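Local structure of N-acetylmuramoyl-L-alanine amidase AmiD (3D2Y) at residues K30-H35 with I101-E106; S55-P60 with I72-P77; Q183-Y188 with Q248-A253; A193-V198 with D244-A249. The protein hydrolyses the amide link between N-acetylmuramoyl residues and L-amino acid residues in cell-wall glycopeptides, using one catalytic zinc ion per subunit. All blocks are in the same frame, centred on the assembly; numbering follows the deposited sequence.

Contacts 1 and 2 belong to one mixed sheet and touch directly: strand 100-105 lies between strand 31-36 and strand 57-59; Glu104 pairs through its backbone N and O with Tyr57 and Val59, while Ile101, Ile103 and Leu105 pair with strand 31-36. Their centres are 9 Å apart, and contact 2 is nested within the chain loop that contact 1 closes. Contact 1 holds the zinc ligand His35 and the proton acceptor Glu104, while contact 2 brings Ser55 against Glu104. Contacts 3 and 4 share helix 245-258, with centres 10 Å apart, and lie away from the catalytic site. The nearest atoms of contacts 1 and 3 are about 17 Å apart.

Contact 1. Residues K30-H35 with I101-E106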
loop_
_atom_site.group_PDB
_atom_site.type_symbol
_atom_site.label_atom_id
_atom_site.label_comp_id
_atom_site.label_asym_id
_atom_site.label_seq_id
_atom_site.Cartn_x
_atom_site.Cartn_y
_atom_site.Cartn_z
ATOM N N LYS A 30 -10.850 -4.325 1.063
ATOM C CA LYS A 30 -10.575 -3.955 -0.315
ATOM C C LYS A 30 -9.113 -3.550 -0.528
ATOM O O LYS A 30 -8.676 -3.454 -1.664
ATOM C CB LYS A 30 -11.433 -2.752 -0.718
ATOM C CG LYS A 30 -12.972 -2.998 -0.613
ATOM C CD LYS A 30 -13.684 -1.809 0.020
ATOM C CE LYS A 30 -15.071 -2.050 0.484
ATOM N NZ LYS A 30 -15.950 -1.429 -0.563
ATOM N N VAL A 31 -8.375 -3.310 0.563
ATOM C CA VAL A 31 -7.067 -2.666 0.486
ATOM C C VAL A 31 -6.027 -3.439 1.307
ATOM O O VAL A 31 -6.335 -3.945 2.407
ATOM C CB VAL A 31 -7.158 -1.137 0.877
ATOM C CG1 VAL A 31 -5.786 -0.481 0.940
ATOM C CG2 VAL A 31 -8.091 -0.347 -0.122
ATOM N N LEU A 32 -4.855 -3.600 0.715
ATOM C CA LEU A 32 -3.688 -4.180 1.426
ATOM C C LEU A 32 -2.609 -3.143 1.531
ATOM O O LEU A 32 -2.057 -2.697 0.502
ATOM C CB LEU A 32 -3.155 -5.386 0.663
ATOM C CG LEU A 32 -2.011 -6.174 1.290
ATOM C CD1 LEU A 32 -2.407 -6.602 2.720
ATOM C CD2 LEU A 32 -1.539 -7.390 0.429
ATOM N N VAL A 33 -2.307 -2.747 2.772
ATOM C CA VAL A 33 -1.322 -1.700 3.050
ATOM C C VAL A 33 0.056 -2.258 3.563
ATOM O O VAL A 33 0.105 -2.981 4.545
ATOM C CB VAL A 33 -1.837 -0.664 4.092
ATOM C CG1 VAL A 33 -0.802 0.431 4.295
ATOM C CG2 VAL A 33 -3.165 -0.032 3.649
ATOM N N ILE A 34 1.146 -1.870 2.901
ATOM C CA ILE A 34 2.494 -2.301 3.300
ATOM C C ILE A 34 3.197 -1.233 4.150
ATOM O O ILE A 34 3.214 -0.055 3.782
ATOM C CB ILE A 34 3.374 -2.671 2.066
ATOM C CG1 ILE A 34 2.609 -3.630 1.146
ATOM C CG2 ILE A 34 4.637 -3.350 2.505
ATOM C CD1 ILE A 34 2.217 -4.982 1.820
ATOM N N HIS A 35 3.774 -1.665 5.270
ATOM C CA HIS A 35 4.496 -0.778 6.206
ATOM C C HIS A 35 5.888 -1.300 6.454
ATOM O O HIS A 35 6.117 -2.516 6.267
ATOM C CB HIS A 35 3.807 -0.780 7.600
ATOM C CG HIS A 35 2.375 -0.325 7.597
ATOM N ND1 HIS A 35 2.014 0.977 7.877
ATOM C CD2 HIS A 35 1.222 -1.008 7.394
ATOM C CE1 HIS A 35 0.700 1.084 7.807
ATOM N NE2 HIS A 35 0.195 -0.102 7.496
ATOM N N ILE A 101 -6.257 -4.503 5.192
ATOM C CA ILE A 101 -5.346 -5.345 5.980
ATOM C C ILE A 101 -3.980 -4.677 5.989
ATOM O O ILE A 101 -3.569 -4.128 4.997
ATOM C CB ILE A 101 -5.314 -6.756 5.380
ATOM C CG1 ILE A 101 -6.614 -7.451 5.783
ATOM C CG2 ILE A 101 -4.118 -7.541 5.906
ATOM C CD1 ILE A 101 -6.838 -8.766 5.193
ATOM N N GLY A 102 -3.300 -4.693 7.144
ATOM C CA GLY A 102 -2.021 -3.995 7.289
ATOM C C GLY A 102 -0.966 -5.042 7.543
ATOM O O GLY A 102 -1.144 -5.915 8.389
ATOM N N ILE A 103 0.079 -5.005 6.732
ATOM C CA ILE A 103 1.268 -5.847 6.929
ATOM C C ILE A 103 2.449 -4.986 7.297
ATOM O O ILE A 103 2.849 -4.092 6.519
ATOM C CB ILE A 103 1.584 -6.713 5.694
ATOM C CG1 ILE A 103 0.421 -7.684 5.457
ATOM C CG2 ILE A 103 2.903 -7.513 5.910
ATOM C CD1 ILE A 103 0.517 -8.392 4.150
ATOM N N GLU A 104 3.046 -5.293 8.447
ATOM C CA GLU A 104 4.263 -4.610 8.903
ATOM C C GLU A 104 5.489 -5.507 8.661
ATOM O O GLU A 104 5.492 -6.702 9.008
ATOM C CB GLU A 104 4.152 -4.274 10.390
ATOM C CG GLU A 104 3.205 -3.101 10.699
ATOM C CD GLU A 104 3.965 -1.839 10.961
ATOM O OE1 GLU A 104 5.039 -1.928 11.564
ATOM O OE2 GLU A 104 3.496 -0.752 10.621
ATOM N N LEU A 105 6.503 -4.894 8.067
ATOM C CA LEU A 105 7.784 -5.496 7.684
ATOM C C LEU A 105 8.887 -4.921 8.568
ATOM O O LEU A 105 9.113 -3.704 8.604
ATOM C CB LEU A 105 8.065 -5.217 6.212
ATOM C CG LEU A 105 6.988 -5.539 5.158
ATOM C CD1 LEU A 105 7.491 -5.221 3.742
ATOM C CD2 LEU A 105 6.629 -7.011 5.245
ATOM N N GLU A 106 9.562 -5.804 9.282
ATOM C CA GLU A 106 10.664 -5.374 10.137
ATOM C C GLU A 106 11.748 -4.844 9.211
ATOM O O GLU A 106 12.334 -5.594 8.433
ATOM C CB GLU A 106 11.212 -6.500 10.996
ATOM C CG GLU A 106 12.408 -6.061 11.881
ATOM C CD GLU A 106 13.303 -7.212 12.395
ATOM O OE1 GLU A 106 14.391 -6.894 12.898
ATOM O OE2 GLU A 106 12.925 -8.395 12.317
#
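The imidazole of His35 and the carboxylate of Glu104 lie on the same face of two neighbouring strands, their planes 30° apart. Glu104 OE2 approaches the root of the ring obliquely, 3.0 Å from His35 CB, while Ile103 O lies in the ring plane at an edge, 3.6 Å from His35 CD2. Gly102 CA also sits near that plane, and His151 meets the ring edge-to-face. His35 NE2 is hydrogen-bonded to His84 and ND1 weakly to Asp161. Glu104 reaches its place by a bend at chi2 (-101°), which folds the carboxylate back toward His35; its CG packs on Ser55, and the side chain also touches Leu48.

The strands beneath run parallel. Val33 is gripped by two residues of the same neighbouring strand, its N bonding to Ile101 O at 2.9 Å and its O accepting from Ile103 N. Farther along, His35 N bonds to Ile103 O at 2.9 Å, and Leu105 N reaches His35 O from well above the carbonyl plane. On the other face of the sheet the side chains that meet are apolar: Leu32 CD1 rests 3.7 Å from both Ile101 CG2 and Ile103 CD1, and Ile34 CG2 meets Leu105 CD1 at 3.6 Å. Helix 124-141 covers Ile101 and Ile103 there. One face thus belongs to the core and the other to catalysis, as expected of the central sheet of an AmpD- and PGRP-like zinc amidase, where His35 binds zinc and Glu104 is the proton acceptor.

Contact 2. Residues S55-P60 with I72-P77; sequences SHYLVP and IWQLVP
Tyr57 and Gln74 lie side by side and point the same way, the phenol ring running along the extended glutamine chain with Tyr57 CE1 3.7 Å from Gln74 CB. The ring gets there because its CG stands anti to the carbonyl carbon (chi1 -57°), and its hydroxyl is bonded to Glu78. Beside it, the CG2 branch of Ile72 fits into the notch between Tyr57 CB and Val59 CG2, 3.9 Å from the latter. Replacing Tyr57 by an alanine removes the ring, so the Gln74 chain would probably lose the surface it lies along and Glu78 its hydroxyl partner.

On the opposite face, Pro60 CG butts against the indole of Trp73 at 3.8 Å from CZ3, the two side chains crossing at about a right angle. Leu75 CB and Val76 CG2 close over Ser55 O, the former at 3.3 Å; this buried carbonyl oxygen has no polar partner in the model. Leu58 and Trp73 form an antiparallel hydrogen-bonded pair, and Leu75 N bonds to His56 O at 2.8 Å.

Strand 73-74 thereby edges the sheet, and strand 57-59 separates it from strand 100-105. Helix 124-141 packs on Tyr57 and Ile72, whereas helix 41-48 covers Leu58, Pro60 and Leu75.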
loop_
_atom_site.group_PDB
_atom_site.type_symbol
_atom_site.label_atom_id
_atom_site.label_comp_id
_atom_site.label_asym_id
_atom_site.label_seq_id
_atom_site.Cartn_x
_atom_site.Cartn_y
_atom_site.Cartn_z
ATOM N N SER A 55 -1.077 -4.017 13.743
ATOM C CA SER A 55 -1.232 -4.437 12.344
ATOM C C SER A 55 -1.697 -5.878 12.359
ATOM O O SER A 55 -1.570 -6.569 13.386
ATOM C CB SER A 55 0.085 -4.307 11.567
ATOM O OG SER A 55 1.092 -5.125 12.161
ATOM N N HIS A 56 -2.211 -6.354 11.228
ATOM C CA HIS A 56 -2.641 -7.761 11.142
ATOM C C HIS A 56 -1.487 -8.728 11.085
ATOM O O HIS A 56 -1.534 -9.771 11.723
ATOM C CB HIS A 56 -3.547 -7.988 9.959
ATOM C CG HIS A 56 -4.775 -7.146 9.983
ATOM N ND1 HIS A 56 -4.844 -5.883 9.418
ATOM C CD2 HIS A 56 -6.002 -7.394 10.510
ATOM C CE1 HIS A 56 -6.055 -5.392 9.606
ATOM N NE2 HIS A 56 -6.779 -6.287 10.267
ATOM N N TYR A 57 -0.430 -8.359 10.351
ATOM C CA TYR A 57 0.751 -9.202 10.252
ATOM C C TYR A 57 2.051 -8.434 10.540
ATOM O O TYR A 57 2.176 -7.220 10.308
ATOM C CB TYR A 57 0.797 -9.864 8.871
ATOM C CG TYR A 57 -0.420 -10.675 8.531
ATOM C CD1 TYR A 57 -0.507 -12.010 8.931
ATOM C CD2 TYR A 57 -1.469 -10.123 7.810
ATOM C CE1 TYR A 57 -1.620 -12.777 8.621
ATOM C CE2 TYR A 57 -2.614 -10.880 7.494
ATOM C CZ TYR A 57 -2.659 -12.211 7.919
ATOM O OH TYR A 57 -3.699 -13.052 7.662
ATOM N N LEU A 58 2.982 -9.154 11.131
ATOM C CA LEU A 58 4.341 -8.672 11.339
ATOM C C LEU A 58 5.347 -9.701 10.773
ATOM O O LEU A 58 5.404 -10.863 11.247
ATOM C CB LEU A 58 4.598 -8.402 12.837
ATOM C CG LEU A 58 6.019 -8.000 13.300
ATOM C CD1 LEU A 58 6.507 -6.656 12.693
ATOM C CD2 LEU A 58 6.040 -7.904 14.824
ATOM N N VAL A 59 6.111 -9.280 9.755
ATOM C CA VAL A 59 7.078 -10.153 9.083
ATOM C C VAL A 59 8.502 -9.804 9.564
ATOM O O VAL A 59 8.941 -8.681 9.349
ATOM C CB VAL A 59 7.023 -10.033 7.532
ATOM C CG1 VAL A 59 7.876 -11.182 6.900
ATOM C CG2 VAL A 59 5.520 -10.123 7.030
ATOM N N PRO A 60 9.216 -10.760 10.216
ATOM C CA PRO A 60 10.602 -10.422 10.590
ATOM C C PRO A 60 11.465 -10.111 9.344
ATOM O O PRO A 60 11.123 -10.486 8.231
ATOM C CB PRO A 60 11.105 -11.707 11.285
ATOM C CG PRO A 60 9.930 -12.471 11.656
ATOM C CD PRO A 60 8.883 -12.142 10.602
ATOM N N ILE A 72 5.490 -16.116 10.067
ATOM C CA ILE A 72 5.032 -14.728 10.128
ATOM C C ILE A 72 4.056 -14.594 11.311
ATOM O O ILE A 72 3.307 -15.528 11.593
ATOM C CB ILE A 72 4.293 -14.367 8.790
ATOM C CG1 ILE A 72 5.248 -14.428 7.590
ATOM C CG2 ILE A 72 3.618 -12.994 8.858
ATOM C CD1 ILE A 72 4.515 -14.396 6.221
ATOM N N TRP A 73 4.062 -13.442 11.994
ATOM C CA TRP A 73 3.234 -13.241 13.186
ATOM C C TRP A 73 1.922 -12.589 12.785
ATOM O O TRP A 73 1.939 -11.636 12.024
ATOM C CB TRP A 73 3.988 -12.400 14.234
ATOM C CG TRP A 73 4.795 -13.261 15.193
ATOM C CD1 TRP A 73 4.486 -13.526 16.484
ATOM C CD2 TRP A 73 6.001 -13.970 14.907
ATOM N NE1 TRP A 73 5.442 -14.332 17.049
ATOM C CE2 TRP A 73 6.390 -14.617 16.104
ATOM C CE3 TRP A 73 6.818 -14.094 13.767
ATOM C CZ2 TRP A 73 7.535 -15.425 16.189
ATOM C CZ3 TRP A 73 7.969 -14.897 13.850
ATOM C CH2 TRP A 73 8.318 -15.550 15.064
ATOM N N GLN A 74 0.798 -13.174 13.210
ATOM C CA GLN A 74 -0.522 -12.543 13.000
ATOM C C GLN A 74 -1.021 -12.036 14.335
ATOM O O GLN A 74 -1.081 -12.781 15.323
ATOM C CB GLN A 74 -1.538 -13.442 12.255
ATOM C CG GLN A 74 -2.957 -12.784 12.129
ATOM C CD GLN A 74 -3.993 -13.575 11.381
ATOM O OE1 GLN A 74 -5.026 -13.015 10.960
ATOM N NE2 GLN A 74 -3.760 -14.855 11.207
ATOM N N LEU A 75 -1.328 -10.743 14.380
ATOM C CA LEU A 75 -1.615 -10.062 15.620
ATOM C C LEU A 75 -3.089 -9.745 15.780
ATOM O O LEU A 75 -3.545 -9.505 16.883
ATOM C CB LEU A 75 -0.797 -8.761 15.705
ATOM C CG LEU A 75 0.718 -8.871 15.564
ATOM C CD1 LEU A 75 1.331 -7.498 15.599
ATOM C CD2 LEU A 75 1.345 -9.747 16.691
ATOM N N VAL A 76 -3.820 -9.708 14.663
ATOM C CA VAL A 76 -5.201 -9.225 14.640
ATOM C C VAL A 76 -5.953 -10.050 13.606
ATOM O O VAL A 76 -5.455 -10.192 12.489
ATOM C CB VAL A 76 -5.346 -7.698 14.290
ATOM C CG1 VAL A 76 -6.876 -7.284 14.122
ATOM C CG2 VAL A 76 -4.638 -6.800 15.315
ATOM N N PRO A 77 -7.105 -10.659 14.005
ATOM C CA PRO A 77 -7.941 -11.400 13.027
ATOM C C PRO A 77 -8.318 -10.453 11.883
ATOM O O PRO A 77 -8.585 -9.278 12.121
ATOM C CB PRO A 77 -9.178 -11.805 13.840
ATOM C CG PRO A 77 -8.724 -11.809 15.276
ATOM C CD PRO A 77 -7.727 -10.647 15.343
#

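Contact 3. Residues Q183-Y188 with Q248-A253; sequences QRVNFY and QAIAEA
The backbone bond from Ala253 N to Ala249 O, 2.8 Å long, links the two alanines of helix 245-258 against which Val185 and Tyr188 press. One helical turn apart, these methyl groups present a low surface: Ala249 CB comes to 3.4 Å from Val185 O and 3.7 Å from Tyr188 CB, while Ala253 CB meets Val185 CG2 at 3.9 Å. Val185 spreads its two branches, CG1 touching both Ala249 CB and Ile250 CG1, and CG2 meeting Ala253 CB and sharing Ile250 CG1 with CG1.

Such small residues at the interface let the helix segments pass with their axes only 8.0 Å apart, at an angle of 123°. Helix 182-189 here packs across the last helix of a C-terminal bundle with helices 200-210 and 220-234, an arrangement consistent with a peptidoglycan-binding-like module.

The Tyr188 ring is covered on both faces. Glu252 CB makes a CH-pi contact 3.7 Å from the ring centroid, and Phe187 CD2 lies over the other face. Its CG anti to the carbonyl carbon (chi1 -77°), Tyr188 sends the ring alongside helix 245-258 to bond through OH with Glu256, which also forms a salt bridge with Arg184 NE.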
loop_
_atom_site.group_PDB
_atom_site.type_symbol
_atom_site.label_atom_id
_atom_site.label_comp_id
_atom_site.label_asym_id
_atom_site.label_seq_id
_atom_site.Cartn_x
_atom_site.Cartn_y
_atom_site.Cartn_z
ATOM N N GLN A 183 5.685 -0.111 -22.545
ATOM C CA GLN A 183 5.409 0.482 -23.865
ATOM C C GLN A 183 4.415 1.650 -23.760
ATOM O O GLN A 183 4.517 2.633 -24.497
ATOM C CB GLN A 183 4.892 -0.575 -24.858
ATOM C CG GLN A 183 5.855 -1.726 -25.109
ATOM C CD GLN A 183 6.975 -1.369 -26.077
ATOM O OE1 GLN A 183 6.752 -1.243 -27.285
ATOM N NE2 GLN A 183 8.191 -1.222 -25.552
ATOM N N ARG A 184 3.467 1.554 -22.830
ATOM C CA ARG A 184 2.531 2.654 -22.627
ATOM C C ARG A 184 3.172 3.863 -21.898
ATOM O O ARG A 184 2.821 5.005 -22.180
ATOM C CB ARG A 184 1.253 2.165 -21.944
ATOM C CG ARG A 184 0.578 1.006 -22.660
ATOM C CD ARG A 184 0.171 1.361 -24.095
ATOM N NE ARG A 184 -0.845 2.407 -24.176
ATOM C CZ ARG A 184 -1.073 3.148 -25.263
ATOM N NH1 ARG A 184 -0.335 2.986 -26.350
ATOM N NH2 ARG A 184 -2.022 4.071 -25.259
ATOM N N VAL A 185 4.121 3.619 -20.994
ATOM C CA VAL A 185 4.850 4.710 -20.331
ATOM C C VAL A 185 5.623 5.467 -21.384
ATOM O O VAL A 185 5.571 6.696 -21.429
ATOM C CB VAL A 185 5.823 4.225 -19.228
ATOM C CG1 VAL A 185 6.766 5.363 -18.776
ATOM C CG2 VAL A 185 5.052 3.687 -18.036
ATOM N N ASN A 186 6.306 4.719 -22.250
ATOM C CA ASN A 186 6.971 5.292 -23.435
ATOM C C ASN A 186 6.017 6.034 -24.388
ATOM O O ASN A 186 6.362 7.084 -24.930
ATOM C CB ASN A 186 7.767 4.214 -24.167
ATOM C CG ASN A 186 9.146 3.985 -23.550
ATOM O OD1 ASN A 186 9.545 2.843 -23.284
ATOM N ND2 ASN A 186 9.879 5.074 -23.316
ATOM N N PHE A 187 4.797 5.516 -24.546
ATOM C CA PHE A 187 3.818 6.171 -25.393
ATOM C C PHE A 187 3.452 7.543 -24.840
ATOM O O PHE A 187 3.427 8.524 -25.582
ATOM C CB PHE A 187 2.581 5.294 -25.631
ATOM C CG PHE A 187 1.415 6.040 -26.231
ATOM C CD1 PHE A 187 1.404 6.383 -27.587
ATOM C CD2 PHE A 187 0.330 6.413 -25.442
ATOM C CE1 PHE A 187 0.316 7.071 -28.141
ATOM C CE2 PHE A 187 -0.738 7.105 -25.984
ATOM C CZ PHE A 187 -0.748 7.433 -27.326
ATOM N N TYR A 188 3.188 7.599 -23.535
ATOM C CA TYR A 188 2.822 8.833 -22.842
ATOM C C TYR A 188 3.989 9.794 -22.624
ATOM O O TYR A 188 3.775 10.995 -22.460
ATOM C CB TYR A 188 2.166 8.498 -21.501
ATOM C CG TYR A 188 0.743 8.056 -21.689
ATOM C CD1 TYR A 188 -0.213 8.947 -22.178
ATOM C CD2 TYR A 188 0.351 6.739 -21.423
ATOM C CE1 TYR A 188 -1.515 8.570 -22.365
ATOM C CE2 TYR A 188 -0.963 6.351 -21.612
ATOM C CZ TYR A 188 -1.885 7.276 -22.097
ATOM O OH TYR A 188 -3.199 6.937 -22.316
ATOM N N GLN A 248 4.666 11.889 -14.863
ATOM C CA GLN A 248 3.399 12.060 -15.522
ATOM C C GLN A 248 3.021 10.850 -16.405
ATOM O O GLN A 248 1.880 10.389 -16.356
ATOM C CB GLN A 248 3.403 13.341 -16.365
ATOM C CG GLN A 248 2.118 13.532 -17.129
ATOM C CD GLN A 248 2.105 14.738 -18.048
ATOM O OE1 GLN A 248 3.063 15.002 -18.780
ATOM N NE2 GLN A 248 0.982 15.462 -18.036
ATOM N N ALA A 249 3.955 10.353 -17.218
ATOM C CA ALA A 249 3.683 9.232 -18.137
ATOM C C ALA A 249 3.303 7.962 -17.381
ATOM O O ALA A 249 2.421 7.206 -17.807
ATOM C CB ALA A 249 4.870 8.965 -19.033
ATOM N N ILE A 250 3.953 7.753 -16.244
ATOM C CA ILE A 250 3.667 6.606 -15.377
ATOM C C ILE A 250 2.250 6.698 -14.836
ATOM O O ILE A 250 1.482 5.713 -14.915
ATOM C CB ILE A 250 4.741 6.496 -14.268
ATOM C CG1 ILE A 250 6.076 6.025 -14.911
ATOM C CG2 ILE A 250 4.292 5.551 -13.135
ATOM C CD1 ILE A 250 7.287 6.132 -13.960
ATOM N N ALA A 251 1.898 7.889 -14.330
ATOM C CA ALA A 251 0.564 8.182 -13.818
ATOM C C ALA A 251 -0.470 7.956 -14.911
ATOM O O ALA A 251 -1.503 7.343 -14.654
ATOM C CB ALA A 251 0.488 9.632 -13.310
ATOM N N GLU A 252 -0.185 8.453 -16.122
ATOM C CA GLU A 252 -1.068 8.292 -17.278
ATOM C C GLU A 252 -1.273 6.843 -17.675
ATOM O O GLU A 252 -2.416 6.437 -17.986
ATOM C CB GLU A 252 -0.577 9.127 -18.472
ATOM C CG GLU A 252 -0.804 10.647 -18.280
ATOM C CD GLU A 252 -0.253 11.514 -19.421
ATOM O OE1 GLU A 252 0.939 11.366 -19.780
ATOM O OE2 GLU A 252 -1.034 12.337 -19.970
ATOM N N ALA A 253 -0.175 6.072 -17.672
ATOM C CA ALA A 253 -0.225 4.633 -17.963
ATOM C C ALA A 253 -0.923 3.812 -16.855
ATOM O O ALA A 253 -1.713 2.895 -17.165
ATOM C CB ALA A 253 1.148 4.087 -18.245
#

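Contact 4. Residues A193-V198 with D244-A249; sequences APHTPV and DAETQA
Pro194 O and Thr196 O meet the first turn of helix 245-258, and this is where the contact is tight. Glu246 N donates to Pro194 O at 2.8 Å, in the carbonyl plane and on a lone pair; Ala245 N gives a weak bond to Thr196 O. Asp244, the N-cap, has CG between its backbone N and carbonyl carbon (chi1 61°), which brings OD1 round to accept from both Thr247 N, at 3.0 Å, and Thr247 OG1, at 2.6 Å, from opposite faces of the carboxylate plane. Val198 closes the other end, its CG2 3.8 Å from Ala245 CA and 3.5 Å from Gln248 OE1, which accepts a hydrogen bond from Arg192.

The solvent side is looser. The His195 ring lies beside the carboxylate, and its ND1 bonds to Asp244 OD2 at 3.2 Å, from above the carboxylate plane. Pro194 CB rests against Glu246 CB and OE2. With an asparagine in place of Asp244 the negative charge is gone, and Arg235 would probably lose a salt-bridge partner, with the helix start less well compensated.

A type I turn from Ala193 to Thr196 presents the carbonyls. Loop oxygens and an aspartate thus meet N-H groups at the helix start, while Arg235 joins Asp244 and Glu246; this positive charge is likely to favour the ionised form of both.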
loop_
_atom_site.group_PDB
_atom_site.type_symbol
_atom_site.label_atom_id
_atom_site.label_comp_id
_atom_site.label_asym_id
_atom_site.label_seq_id
_atom_site.Cartn_x
_atom_site.Cartn_y
_atom_site.Cartn_z
ATOM N N ALA A 193 12.379 13.931 -22.768
ATOM C CA ALA A 193 13.350 13.322 -21.863
ATOM C C ALA A 193 12.624 13.036 -20.523
ATOM O O ALA A 193 11.749 13.819 -20.114
ATOM C CB ALA A 193 14.530 14.239 -21.624
ATOM N N PRO A 194 12.985 11.929 -19.834
ATOM C CA PRO A 194 12.233 11.590 -18.621
ATOM C C PRO A 194 12.090 12.746 -17.604
ATOM O O PRO A 194 11.003 12.939 -17.031
ATOM C CB PRO A 194 13.037 10.423 -18.019
ATOM C CG PRO A 194 13.751 9.813 -19.178
ATOM C CD PRO A 194 14.069 10.959 -20.104
ATOM N N HIS A 195 13.175 13.485 -17.385
ATOM C CA HIS A 195 13.197 14.578 -16.406
ATOM C C HIS A 195 12.768 15.960 -16.941
ATOM O O HIS A 195 12.987 16.970 -16.274
ATOM C CB HIS A 195 14.569 14.680 -15.736
ATOM C CG HIS A 195 15.024 13.413 -15.077
ATOM N ND1 HIS A 195 14.159 12.536 -14.456
ATOM C CD2 HIS A 195 16.260 12.879 -14.942
ATOM C CE1 HIS A 195 14.844 11.515 -13.966
ATOM N NE2 HIS A 195 16.120 11.698 -14.251
ATOM N N THR A 196 12.157 16.006 -18.125
ATOM C CA THR A 196 11.584 17.247 -18.643
ATOM C C THR A 196 10.526 17.733 -17.637
ATOM O O THR A 196 9.618 16.970 -17.313
ATOM C CB THR A 196 10.931 17.030 -20.037
ATOM O OG1 THR A 196 11.907 16.523 -20.958
ATOM C CG2 THR A 196 10.325 18.333 -20.587
ATOM N N PRO A 197 10.653 18.985 -17.135
ATOM C CA PRO A 197 9.692 19.568 -16.178
ATOM C C PRO A 197 8.281 19.652 -16.741
ATOM O O PRO A 197 8.087 20.110 -17.872
ATOM C CB PRO A 197 10.238 20.980 -15.941
ATOM C CG PRO A 197 11.685 20.887 -16.265
ATOM C CD PRO A 197 11.743 19.936 -17.438
ATOM N N VAL A 198 7.305 19.199 -15.950
ATOM C CA VAL A 198 5.904 19.208 -16.327
ATOM C C VAL A 198 5.115 20.092 -15.357
ATOM O O VAL A 198 5.542 20.331 -14.237
ATOM C CB VAL A 198 5.371 17.739 -16.365
ATOM C CG1 VAL A 198 3.921 17.622 -15.914
ATOM C CG2 VAL A 198 5.577 17.137 -17.739
ATOM N N ASP A 244 7.811 15.747 -13.398
ATOM C CA ASP A 244 8.510 15.620 -14.689
ATOM C C ASP A 244 7.739 14.709 -15.637
ATOM O O ASP A 244 6.682 14.178 -15.279
ATOM C CB ASP A 244 9.992 15.182 -14.516
ATOM C CG ASP A 244 10.166 13.813 -13.840
ATOM O OD1 ASP A 244 9.206 13.024 -13.704
ATOM O OD2 ASP A 244 11.327 13.507 -13.443
ATOM N N ALA A 245 8.266 14.535 -16.838
ATOM C CA ALA A 245 7.555 13.854 -17.918
ATOM C C ALA A 245 7.425 12.364 -17.630
ATOM O O ALA A 245 6.387 11.774 -17.934
ATOM C CB ALA A 245 8.252 14.081 -19.250
ATOM N N GLU A 246 8.461 11.771 -17.044
ATOM C CA GLU A 246 8.431 10.340 -16.708
ATOM C C GLU A 246 7.367 10.023 -15.643
ATOM O O GLU A 246 6.553 9.069 -15.795
ATOM C CB GLU A 246 9.807 9.856 -16.235
ATOM C CG GLU A 246 9.811 8.375 -15.837
ATOM C CD GLU A 246 11.192 7.861 -15.469
ATOM O OE1 GLU A 246 11.413 6.644 -15.590
ATOM O OE2 GLU A 246 12.049 8.670 -15.078
ATOM N N THR A 247 7.368 10.830 -14.572
ATOM C CA THR A 247 6.369 10.738 -13.514
ATOM C C THR A 247 4.918 10.855 -14.058
ATOM O O THR A 247 4.061 10.009 -13.744
ATOM C CB THR A 247 6.598 11.789 -12.387
ATOM O OG1 THR A 247 7.915 11.646 -11.862
ATOM C CG2 THR A 247 5.650 11.566 -11.252
ATOM N N GLN A 248 4.666 11.889 -14.863
ATOM C CA GLN A 248 3.399 12.060 -15.522
ATOM C C GLN A 248 3.021 10.850 -16.405
ATOM O O GLN A 248 1.880 10.389 -16.356
ATOM C CB GLN A 248 3.403 13.341 -16.365
ATOM C CG GLN A 248 2.118 13.532 -17.129
ATOM C CD GLN A 248 2.105 14.738 -18.048
ATOM O OE1 GLN A 248 3.063 15.002 -18.780
ATOM N NE2 GLN A 248 0.982 15.462 -18.036
ATOM N N ALA A 249 3.955 10.353 -17.218
ATOM C CA ALA A 249 3.683 9.232 -18.137
ATOM C C ALA A 249 3.303 7.962 -17.381
ATOM O O ALA A 249 2.421 7.206 -17.807
ATOM C CB ALA A 249 4.870 8.965 -19.033
#